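Local coordinates for ABC transporter substrate-binding protein (Rhizobium radiobacter, PDB 6TFX) that binds the opine mannopinic acid as the solute-binding protein of an ABC transporter and probably delivers it for import into the bacterium, at residues 11-16 and 364-369; 372-375 and 381-384; 404-409 and 413-418. One frame throughout, in Å; residues are numbered along the deposited sequence.

Contact 1: residues 11-16 and 364-369; sequences ASEDVT and PVEHAA. With N72 ((2~{R})-2-[[(3~{R},4~{R},5~{S})-3,4,5,6-tetrakis(oxidanyl)-2-oxidanylidene-hexyl]amino]pentanedioic acid), chain C.
Glu13 and Glu366 reach past each other by different torsions. In Glu13, CG lies beside the backbone N (chi1 -60°) and the chain beyond it is extended. In Glu366, CG is anti to the backbone N and the chain bends at chi2 (-88°), back toward the start of helix 367-374. The two side chains slide by in opposite directions, so the carboxylate of Glu13 meets the CH2 of its partner, with Glu13 OE2 3.4 Å from Glu366 CG. The charged oxygens stay apart, at 4.9 Å between Glu13 OE2 and Glu366 OE2. Water handles the polar contacts. One water donates to Glu13 OE2 and accepts from His367 N. A second accepts from Glu13 N and donates to Glu366 OE2, and a third donates to both Asp14 O and Glu366 OE2. Thr16 OG1 touches the Ala368 methyl, 3.0 Å from Ala368 CB. Glu366 OE2 also accepts from Ala368 N at 2.9 Å, and Glu366 OE1 from Ala369 N at 3.0 Å. Both donors stand above the carboxylate plane. The next residue, His367, gives NE2 to OXT of the bound mannopinic acid at 2.8 Å, while Ser337 holds its ND1. Glu366 is thus a helix N-cap, and the helix it caps starts at the wall of the opine pocket of a periplasmic binding protein.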
loop_
_atom_site.group_PDB
_atom_site.type_symbol
_atom_site.label_atom_id
_atom_site.label_comp_id
_atom_site.label_asym_id
_atom_site.label_seq_id
_atom_site.Cartn_x
_atom_site.Cartn_y
_atom_site.Cartn_z
ATOM N N ALA A 11 0.185 -11.545 8.979
ATOM C CA ALA A 11 0.435 -10.649 10.111
ATOM C C ALA A 11 -0.701 -9.637 10.161
ATOM O O ALA A 11 -0.562 -8.487 9.737
ATOM C CB ALA A 11 1.772 -9.945 9.947
ATOM N N SER A 12 -1.834 -10.090 10.638
ATOM C CA SER A 12 -3.040 -9.280 10.802
ATOM C C SER A 12 -3.876 -9.913 11.884
ATOM O O SER A 12 -3.802 -11.128 12.094
ATOM C CB SER A 12 -3.846 -9.242 9.507
ATOM O OG SER A 12 -5.035 -8.491 9.688
ATOM N N GLU A 13 -4.688 -9.099 12.556
ATOM C CA GLU A 13 -5.571 -9.562 13.618
ATOM C C GLU A 13 -6.986 -9.809 13.129
ATOM O O GLU A 13 -7.682 -10.630 13.736
ATOM C CB GLU A 13 -5.550 -8.600 14.825
ATOM C CG GLU A 13 -4.151 -8.465 15.431
ATOM C CD GLU A 13 -4.040 -7.786 16.787
ATOM O OE1 GLU A 13 -4.906 -8.061 17.651
ATOM O OE2 GLU A 13 -3.098 -6.977 16.988
ATOM N N ASP A 14 -7.421 -9.138 12.023
ATOM C CA ASP A 14 -8.791 -9.305 11.518
ATOM C C ASP A 14 -8.975 -8.550 10.206
ATOM O O ASP A 14 -8.071 -7.840 9.763
ATOM C CB ASP A 14 -9.806 -8.722 12.552
ATOM C CG ASP A 14 -11.261 -9.206 12.508
ATOM O OD1 ASP A 14 -11.574 -10.136 11.707
ATOM O OD2 ASP A 14 -12.091 -8.656 13.270
ATOM N N VAL A 15 -10.154 -8.716 9.601
ATOM C CA VAL A 15 -10.614 -7.988 8.420
ATOM C C VAL A 15 -11.113 -6.641 8.943
ATOM O O VAL A 15 -11.844 -6.630 9.937
ATOM C CB VAL A 15 -11.845 -8.719 7.778
ATOM C CG1 VAL A 15 -12.581 -7.831 6.763
ATOM C CG2 VAL A 15 -11.448 -10.034 7.149
ATOM N N THR A 16 -10.816 -5.531 8.245
ATOM C CA THR A 16 -11.415 -4.245 8.591
ATOM C C THR A 16 -12.408 -3.902 7.492
ATOM O O THR A 16 -13.582 -3.711 7.784
ATOM C CB THR A 16 -10.371 -3.155 8.826
ATOM O OG1 THR A 16 -9.511 -3.625 9.867
ATOM C CG2 THR A 16 -11.009 -1.825 9.244
ATOM N N PRO A 364 1.198 1.236 22.114
ATOM C CA PRO A 364 0.833 0.231 21.094
ATOM C C PRO A 364 -0.658 0.129 20.837
ATOM O O PRO A 364 -1.473 0.146 21.770
ATOM C CB PRO A 364 1.392 -1.090 21.656
ATOM C CG PRO A 364 2.242 -0.711 22.829
ATOM C CD PRO A 364 1.662 0.574 23.353
ATOM N N VAL A 365 -1.018 0.064 19.558
ATOM C CA VAL A 365 -2.419 -0.050 19.162
ATOM C C VAL A 365 -2.523 -1.078 18.015
ATOM O O VAL A 365 -1.662 -1.073 17.111
ATOM C CB VAL A 365 -2.999 1.348 18.752
ATOM C CG1 VAL A 365 -4.400 1.221 18.179
ATOM C CG2 VAL A 365 -3.036 2.313 19.942
ATOM N N GLU A 366 -3.576 -1.947 18.028
ATOM C CA GLU A 366 -3.810 -2.904 16.957
ATOM C C GLU A 366 -3.761 -2.143 15.618
ATOM O O GLU A 366 -4.276 -1.009 15.525
ATOM C CB GLU A 366 -5.160 -3.618 17.132
ATOM C CG GLU A 366 -5.444 -4.656 16.057
ATOM C CD GLU A 366 -6.123 -4.091 14.822
ATOM O OE1 GLU A 366 -6.956 -3.167 14.975
ATOM O OE2 GLU A 366 -5.828 -4.574 13.702
ATOM N N HIS A 367 -3.140 -2.761 14.612
ATOM C CA HIS A 367 -2.841 -2.101 13.329
ATOM C C HIS A 367 -4.027 -1.348 12.688
ATOM O O HIS A 367 -3.874 -0.173 12.314
ATOM C CB HIS A 367 -2.249 -3.129 12.351
ATOM C CG HIS A 367 -1.695 -2.559 11.077
ATOM N ND1 HIS A 367 -0.664 -1.629 11.090
ATOM C CD2 HIS A 367 -1.990 -2.862 9.786
ATOM C CE1 HIS A 367 -0.376 -1.384 9.820
ATOM N NE2 HIS A 367 -1.177 -2.069 8.996
ATOM N N ALA A 368 -5.185 -2.022 12.497
ATOM C CA ALA A 368 -6.309 -1.343 11.833
ATOM C C ALA A 368 -6.846 -0.173 12.670
ATOM O O ALA A 368 -7.173 0.890 12.106
ATOM C CB ALA A 368 -7.414 -2.333 11.534
ATOM N N ALA A 369 -6.893 -0.346 14.010
ATOM C CA ALA A 369 -7.330 0.728 14.917
ATOM C C ALA A 369 -6.338 1.896 14.856
ATOM O O ALA A 369 -6.741 3.062 14.941
ATOM C CB ALA A 369 -7.408 0.205 16.346
HETATM O OAB N72 C . 9.140 -3.053 9.090
HETATM C CAF N72 C . 8.290 -2.130 8.382
HETATM C CAG N72 C . 6.781 -2.522 8.235
HETATM O OAC N72 C . 6.532 -3.864 8.508
HETATM C CAH N72 C . 6.161 -1.880 6.993
HETATM O OAM N72 C . 6.933 -1.332 5.994
HETATM C CAI N72 C . 5.140 -2.355 5.978
HETATM O OAD N72 C . 5.223 -3.753 5.805
HETATM C CAJ N72 C . 3.779 -1.744 6.208
HETATM O OAE N72 C . 3.718 -0.644 6.814
HETATM C CAK N72 C . 2.496 -2.498 5.755
HETATM N N N72 C . 1.856 -1.821 4.653
HETATM C CA N72 C . 0.572 -1.240 4.770
HETATM C C N72 C . -0.015 -1.064 6.143
HETATM O O N72 C . 0.010 -0.089 6.995
HETATM C CB N72 C . 0.466 -0.031 3.836
HETATM C CG N72 C . -0.559 1.064 4.134
HETATM C CD N72 C . -1.046 1.796 2.882
HETATM O OE1 N72 C . -1.104 1.219 1.748
HETATM O OE2 N72 C . -1.411 2.988 2.994
HETATM O OXT N72 C . -0.648 -2.125 6.296
HETATM O O HOH W 1 -1.774 -5.235 15.234
HETATM O O HOH W 2 -4.078 -6.179 12.319
HETATM O O HOH W 3 -7.715 -5.829 12.197
#

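Contact 2: residues 372-375 and 381-384; sequences QMIR and IVLY. With N72 ((2~{R})-2-[[(3~{R},4~{R},5~{S})-3,4,5,6-tetrakis(oxidanyl)-2-oxidanylidene-hexyl]amino]pentanedioic acid), chain C.
The Tyr384 ring turns an edge to Ile374 and to the bound opine, and its plane stands 58° from that of the Arg375 guanidinium. Ile374 CD1 lies at the ring edge, 3.7 Å from Tyr384 CD1. The ligand carboxylate oxygen OE2 is in the ring plane, at the hydroxyl end. Tyr384 OH donates to N72 OE2 over 2.6 Å. Tyr384 OH in turn accepts from Arg375 NH2 at 2.9 Å, with an N-H...O angle of 151°. Tyr384 OH lies near the guanidinium plane. The arginine therefore sits in the second shell. Its bond helps to place the hydroxyl and would probably polarise it toward the ligand. Arg375 NH1 is bonded to His371, another residue that binds the opine. Arg375 is extended from CG to NE, which carries the guanidinium across to the Tyr384 hydroxyl.

Here the end of helix 367-374 packs on strand 381-386, which pairs antiparallel with strand 240-255 in the large mixed sheet. The link between them is short, and the strand carries Tyr384 into the ligand pocket of this solute-binding fold. Nearer the backbones the contact is apolar. Ile374 CG1 sits between the backbone N and the carbonyl carbon (chi1 62°), and CD1 reaches out from there to Tyr384. Ile374 CD1 also meets Val382 CG1 at 3.9 Å. Phe415 adds its ring to both Ile374 and Tyr384.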
loop_
_atom_site.group_PDB
_atom_site.type_symbol
_atom_site.label_atom_id
_atom_site.label_comp_id
_atom_site.label_asym_id
_atom_site.label_seq_id
_atom_site.Cartn_x
_atom_site.Cartn_y
_atom_site.Cartn_z
ATOM N N GLN A 372 -6.907 4.097 11.945
ATOM C CA GLN A 372 -8.024 5.020 12.182
ATOM C C GLN A 372 -7.554 6.184 13.074
ATOM O O GLN A 372 -7.899 7.329 12.811
ATOM C CB GLN A 372 -9.165 4.256 12.866
ATOM C CG GLN A 372 -10.449 5.058 12.982
ATOM C CD GLN A 372 -11.524 4.249 13.653
ATOM O OE1 GLN A 372 -11.680 4.297 14.871
ATOM N NE2 GLN A 372 -12.291 3.488 12.878
ATOM N N MET A 373 -6.778 5.883 14.137
ATOM C CA MET A 373 -6.299 6.905 15.076
ATOM C C MET A 373 -5.414 7.932 14.423
ATOM O O MET A 373 -5.616 9.123 14.624
ATOM C CB MET A 373 -5.565 6.277 16.259
ATOM C CG MET A 373 -6.486 5.538 17.184
ATOM S SD MET A 373 -5.554 4.974 18.638
ATOM C CE MET A 373 -5.290 6.468 19.488
ATOM N N ILE A 374 -4.455 7.499 13.600
ATOM C CA ILE A 374 -3.549 8.483 12.981
ATOM C C ILE A 374 -4.282 9.404 12.021
ATOM O O ILE A 374 -3.869 10.546 11.836
ATOM C CB ILE A 374 -2.341 7.778 12.337
ATOM C CG1 ILE A 374 -2.797 6.814 11.213
ATOM C CG2 ILE A 374 -1.530 7.036 13.432
ATOM C CD1 ILE A 374 -1.611 6.079 10.541
ATOM N N ARG A 375 -5.383 8.914 11.431
ATOM C CA ARG A 375 -6.205 9.700 10.495
ATOM C C ARG A 375 -7.155 10.668 11.236
ATOM O O ARG A 375 -7.923 11.384 10.595
ATOM C CB ARG A 375 -6.952 8.762 9.533
ATOM C CG ARG A 375 -5.983 8.200 8.489
ATOM C CD ARG A 375 -6.663 7.148 7.649
ATOM N NE ARG A 375 -5.843 6.679 6.532
ATOM C CZ ARG A 375 -4.853 5.803 6.646
ATOM N NH1 ARG A 375 -4.475 5.369 7.850
ATOM N NH2 ARG A 375 -4.205 5.376 5.561
ATOM N N ILE A 381 3.846 12.179 15.871
ATOM C CA ILE A 381 4.751 11.624 14.874
ATOM C C ILE A 381 4.099 10.323 14.461
ATOM O O ILE A 381 3.561 9.627 15.304
ATOM C CB ILE A 381 6.166 11.363 15.446
ATOM C CG1 ILE A 381 6.797 12.672 15.983
ATOM C CG2 ILE A 381 7.080 10.744 14.340
ATOM C CD1 ILE A 381 8.138 12.383 16.860
ATOM N N VAL A 382 4.160 9.993 13.176
ATOM C CA VAL A 382 3.555 8.768 12.656
ATOM C C VAL A 382 4.603 7.976 11.900
ATOM O O VAL A 382 5.157 8.489 10.924
ATOM C CB VAL A 382 2.343 9.120 11.724
ATOM C CG1 VAL A 382 1.792 7.862 11.046
ATOM C CG2 VAL A 382 1.226 9.853 12.495
ATOM N N LEU A 383 4.873 6.741 12.333
ATOM C CA LEU A 383 5.808 5.862 11.618
ATOM C C LEU A 383 4.896 5.063 10.649
ATOM O O LEU A 383 4.150 4.168 11.092
ATOM C CB LEU A 383 6.536 4.929 12.617
ATOM C CG LEU A 383 7.377 3.827 11.952
ATOM C CD1 LEU A 383 8.488 4.428 11.113
ATOM C CD2 LEU A 383 7.920 2.867 13.004
ATOM N N TYR A 384 4.959 5.388 9.356
ATOM C CA TYR A 384 4.077 4.788 8.355
ATOM C C TYR A 384 4.979 4.169 7.277
ATOM O O TYR A 384 5.996 4.765 6.893
ATOM C CB TYR A 384 3.239 5.905 7.712
ATOM C CG TYR A 384 1.961 5.428 7.057
ATOM C CD1 TYR A 384 0.788 5.270 7.803
ATOM C CD2 TYR A 384 1.919 5.133 5.692
ATOM C CE1 TYR A 384 -0.397 4.848 7.201
ATOM C CE2 TYR A 384 0.745 4.691 5.084
ATOM C CZ TYR A 384 -0.402 4.514 5.853
ATOM O OH TYR A 384 -1.592 4.150 5.276
HETATM O OAB N72 C . 9.140 -3.053 9.090
HETATM C CAF N72 C . 8.290 -2.130 8.382
HETATM C CAG N72 C . 6.781 -2.522 8.235
HETATM O OAC N72 C . 6.532 -3.864 8.508
HETATM C CAH N72 C . 6.161 -1.880 6.993
HETATM O OAM N72 C . 6.933 -1.332 5.994
HETATM C CAI N72 C . 5.140 -2.355 5.978
HETATM O OAD N72 C . 5.223 -3.753 5.805
HETATM C CAJ N72 C . 3.779 -1.744 6.208
HETATM O OAE N72 C . 3.718 -0.644 6.814
HETATM C CAK N72 C . 2.496 -2.498 5.755
HETATM N N N72 C . 1.856 -1.821 4.653
HETATM C CA N72 C . 0.572 -1.240 4.770
HETATM C C N72 C . -0.015 -1.064 6.143
HETATM O O N72 C . 0.010 -0.089 6.995
HETATM C CB N72 C . 0.466 -0.031 3.836
HETATM C CG N72 C . -0.559 1.064 4.134
HETATM C CD N72 C . -1.046 1.796 2.882
HETATM O OE1 N72 C . -1.104 1.219 1.748
HETATM O OE2 N72 C . -1.411 2.988 2.994
HETATM O OXT N72 C . -0.648 -2.125 6.296
#

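Contact 3: residues 404-409 and 413-418; sequences SEIGKP and VNFSHC. With MG (magnesium ion), chain G.
Ile406 and Phe415 lie on the packed side of this contact, with Ile406 CG1 3.7 Å from Phe415 CD1. Ile406 CD1 lies close to CD1 and CE1 of the same ring. Val413 C lies over one face of the Phe415 ring, toward its rim. Beside them the backbones join at a single bridge between Glu405 and Asn414. Its two bonds are weak: Asn414 N to Ser404 O and Ile406 N to Asn414 O. Also on the packed side, the extended Glu405 chain, with CG anti to the backbone N (chi1 162°), brings OE2 to the edge of the buried His417 ring. His417 ND1 donates to Glu405 OE2 over 2.7 Å, almost in the ring plane, and on the anti side of the carboxylate but tilted out of its plane. The two planes are 86° apart. His417 NE2 is hydrogen-bonded to Asp377 OD1. The looser side is the type II beta turn from Glu405 to Lys408, where Gly407 is exposed. There Lys408 NZ forms a salt bridge with Glu405 OE1 at 3.3 Å. Asn414 closes a small loop: its OD1 accepts from Cys418 N at 3.0 Å, and its ND2 donates to Cys418 O at 3.0 Å and to His401 O. Cys418 SG binds magnesium, with Cys453 as the other protein ligand. With a carboxylate at each ring nitrogen, His417 is probably biased toward its protonated form, and Asn414 holds the backbone of the metal-binding cysteine.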
loop_
_atom_site.group_PDB
_atom_site.type_symbol
_atom_site.label_atom_id
_atom_site.label_comp_id
_atom_site.label_asym_id
_atom_site.label_seq_id
_atom_site.Cartn_x
_atom_site.Cartn_y
_atom_site.Cartn_z
ATOM N N SER A 404 -3.886 16.960 1.071
ATOM C CA SER A 404 -3.974 15.637 1.665
ATOM C C SER A 404 -3.865 15.650 3.196
ATOM O O SER A 404 -3.884 14.594 3.816
ATOM C CB SER A 404 -2.876 14.759 1.080
ATOM O OG SER A 404 -3.063 14.637 -0.328
ATOM N N GLU A 405 -3.693 16.836 3.788
ATOM C CA GLU A 405 -3.498 17.039 5.230
ATOM C C GLU A 405 -4.614 16.405 6.037
ATOM O O GLU A 405 -5.783 16.549 5.678
ATOM C CB GLU A 405 -3.420 18.566 5.477
ATOM C CG GLU A 405 -3.626 19.075 6.881
ATOM C CD GLU A 405 -3.340 20.564 6.986
ATOM O OE1 GLU A 405 -3.345 21.250 5.939
ATOM O OE2 GLU A 405 -3.091 21.044 8.115
ATOM N N ILE A 406 -4.255 15.695 7.130
ATOM C CA ILE A 406 -5.284 15.106 7.994
ATOM C C ILE A 406 -6.196 16.224 8.535
ATOM O O ILE A 406 -5.718 17.289 8.944
ATOM C CB ILE A 406 -4.632 14.294 9.150
ATOM C CG1 ILE A 406 -3.751 13.162 8.629
ATOM C CG2 ILE A 406 -5.680 13.788 10.148
ATOM C CD1 ILE A 406 -4.357 12.284 7.546
ATOM N N GLY A 407 -7.486 15.969 8.503
ATOM C CA GLY A 407 -8.452 16.948 8.994
ATOM C C GLY A 407 -9.243 17.599 7.877
ATOM O O GLY A 407 -10.263 18.230 8.135
ATOM N N LYS A 408 -8.777 17.456 6.617
ATOM C CA LYS A 408 -9.486 18.055 5.484
ATOM C C LYS A 408 -10.425 17.036 4.842
ATOM O O LYS A 408 -10.134 15.828 4.893
ATOM C CB LYS A 408 -8.462 18.557 4.446
ATOM C CG LYS A 408 -7.683 19.766 4.932
ATOM C CD LYS A 408 -6.820 20.328 3.842
ATOM C CE LYS A 408 -6.128 21.567 4.325
ATOM N NZ LYS A 408 -5.175 22.085 3.320
ATOM N N PRO A 409 -11.484 17.481 4.106
ATOM C CA PRO A 409 -12.337 16.499 3.398
ATOM C C PRO A 409 -11.549 15.683 2.361
ATOM O O PRO A 409 -11.870 14.524 2.095
ATOM C CB PRO A 409 -13.414 17.366 2.726
ATOM C CG PRO A 409 -13.389 18.684 3.478
ATOM C CD PRO A 409 -11.961 18.870 3.906
ATOM N N VAL A 413 -2.842 10.892 3.360
ATOM C CA VAL A 413 -1.898 10.406 4.376
ATOM C C VAL A 413 -0.810 11.463 4.678
ATOM O O VAL A 413 0.318 11.092 5.033
ATOM C CB VAL A 413 -1.297 9.028 3.992
ATOM C CG1 VAL A 413 -2.305 7.902 4.236
ATOM C CG2 VAL A 413 -0.830 9.003 2.540
ATOM N N ASN A 414 -1.190 12.767 4.629
ATOM C CA ASN A 414 -0.227 13.822 4.935
ATOM C C ASN A 414 -0.308 14.048 6.440
ATOM O O ASN A 414 -0.978 14.975 6.925
ATOM C CB ASN A 414 -0.474 15.089 4.118
ATOM C CG ASN A 414 0.489 16.222 4.420
ATOM O OD1 ASN A 414 1.335 16.138 5.344
ATOM N ND2 ASN A 414 0.367 17.323 3.645
ATOM N N PHE A 415 0.382 13.178 7.161
ATOM C CA PHE A 415 0.408 13.235 8.637
ATOM C C PHE A 415 1.284 14.350 9.160
ATOM O O PHE A 415 1.119 14.755 10.314
ATOM C CB PHE A 415 0.938 11.916 9.197
ATOM C CG PHE A 415 0.069 10.745 8.803
ATOM C CD1 PHE A 415 -1.221 10.611 9.317
ATOM C CD2 PHE A 415 0.539 9.777 7.921
ATOM C CE1 PHE A 415 -2.030 9.534 8.939
ATOM C CE2 PHE A 415 -0.262 8.686 7.573
ATOM C CZ PHE A 415 -1.547 8.591 8.058
ATOM N N SER A 416 2.250 14.806 8.353
ATOM C CA SER A 416 3.162 15.864 8.798
ATOM C C SER A 416 2.544 17.241 8.688
ATOM O O SER A 416 3.086 18.192 9.255
ATOM C CB SER A 416 4.455 15.818 7.984
ATOM O OG SER A 416 4.172 16.111 6.626
ATOM N N HIS A 417 1.421 17.368 7.938
ATOM C CA HIS A 417 0.786 18.663 7.666
ATOM C C HIS A 417 1.717 19.546 6.808
ATOM O O HIS A 417 1.692 20.776 6.883
ATOM C CB HIS A 417 0.293 19.350 8.956
ATOM C CG HIS A 417 -0.793 18.562 9.629
ATOM N ND1 HIS A 417 -2.105 18.993 9.616
ATOM C CD2 HIS A 417 -0.727 17.400 10.327
ATOM C CE1 HIS A 417 -2.800 18.065 10.263
ATOM N NE2 HIS A 417 -2.017 17.101 10.729
ATOM N N CYS A 418 2.522 18.874 5.954
ATOM C CA CYS A 418 3.475 19.514 5.041
ATOM C C CYS A 418 2.696 20.419 4.058
ATOM O O CYS A 418 1.617 20.042 3.588
ATOM C CB CYS A 418 4.242 18.423 4.299
ATOM S SG CYS A 418 5.393 19.028 3.027
HETATM MG MG MG G . 6.687 19.675 4.624
#

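Overall arrangement
From the N terminus, the loop after strand 5-10 is met much later by the start of helix 367-374. Contact 1 closes this long loop, which spans most of the chain. Contact 2 follows, closing a short turn from the end of the same helix to strand 381-386. Contact 3 comes next, a tight loop between helices 392-400 and 422-430. The three are in series, and none nests in or crosses another. Contacts 1 and 2 share the helix, touch through Val365 and Met373, and both reach the bound opine. Contacts 2 and 3 pack together where Arg375 meets Ile406 and Val413. Contacts 1 and 3 do not touch; their centres are about 22 Å apart.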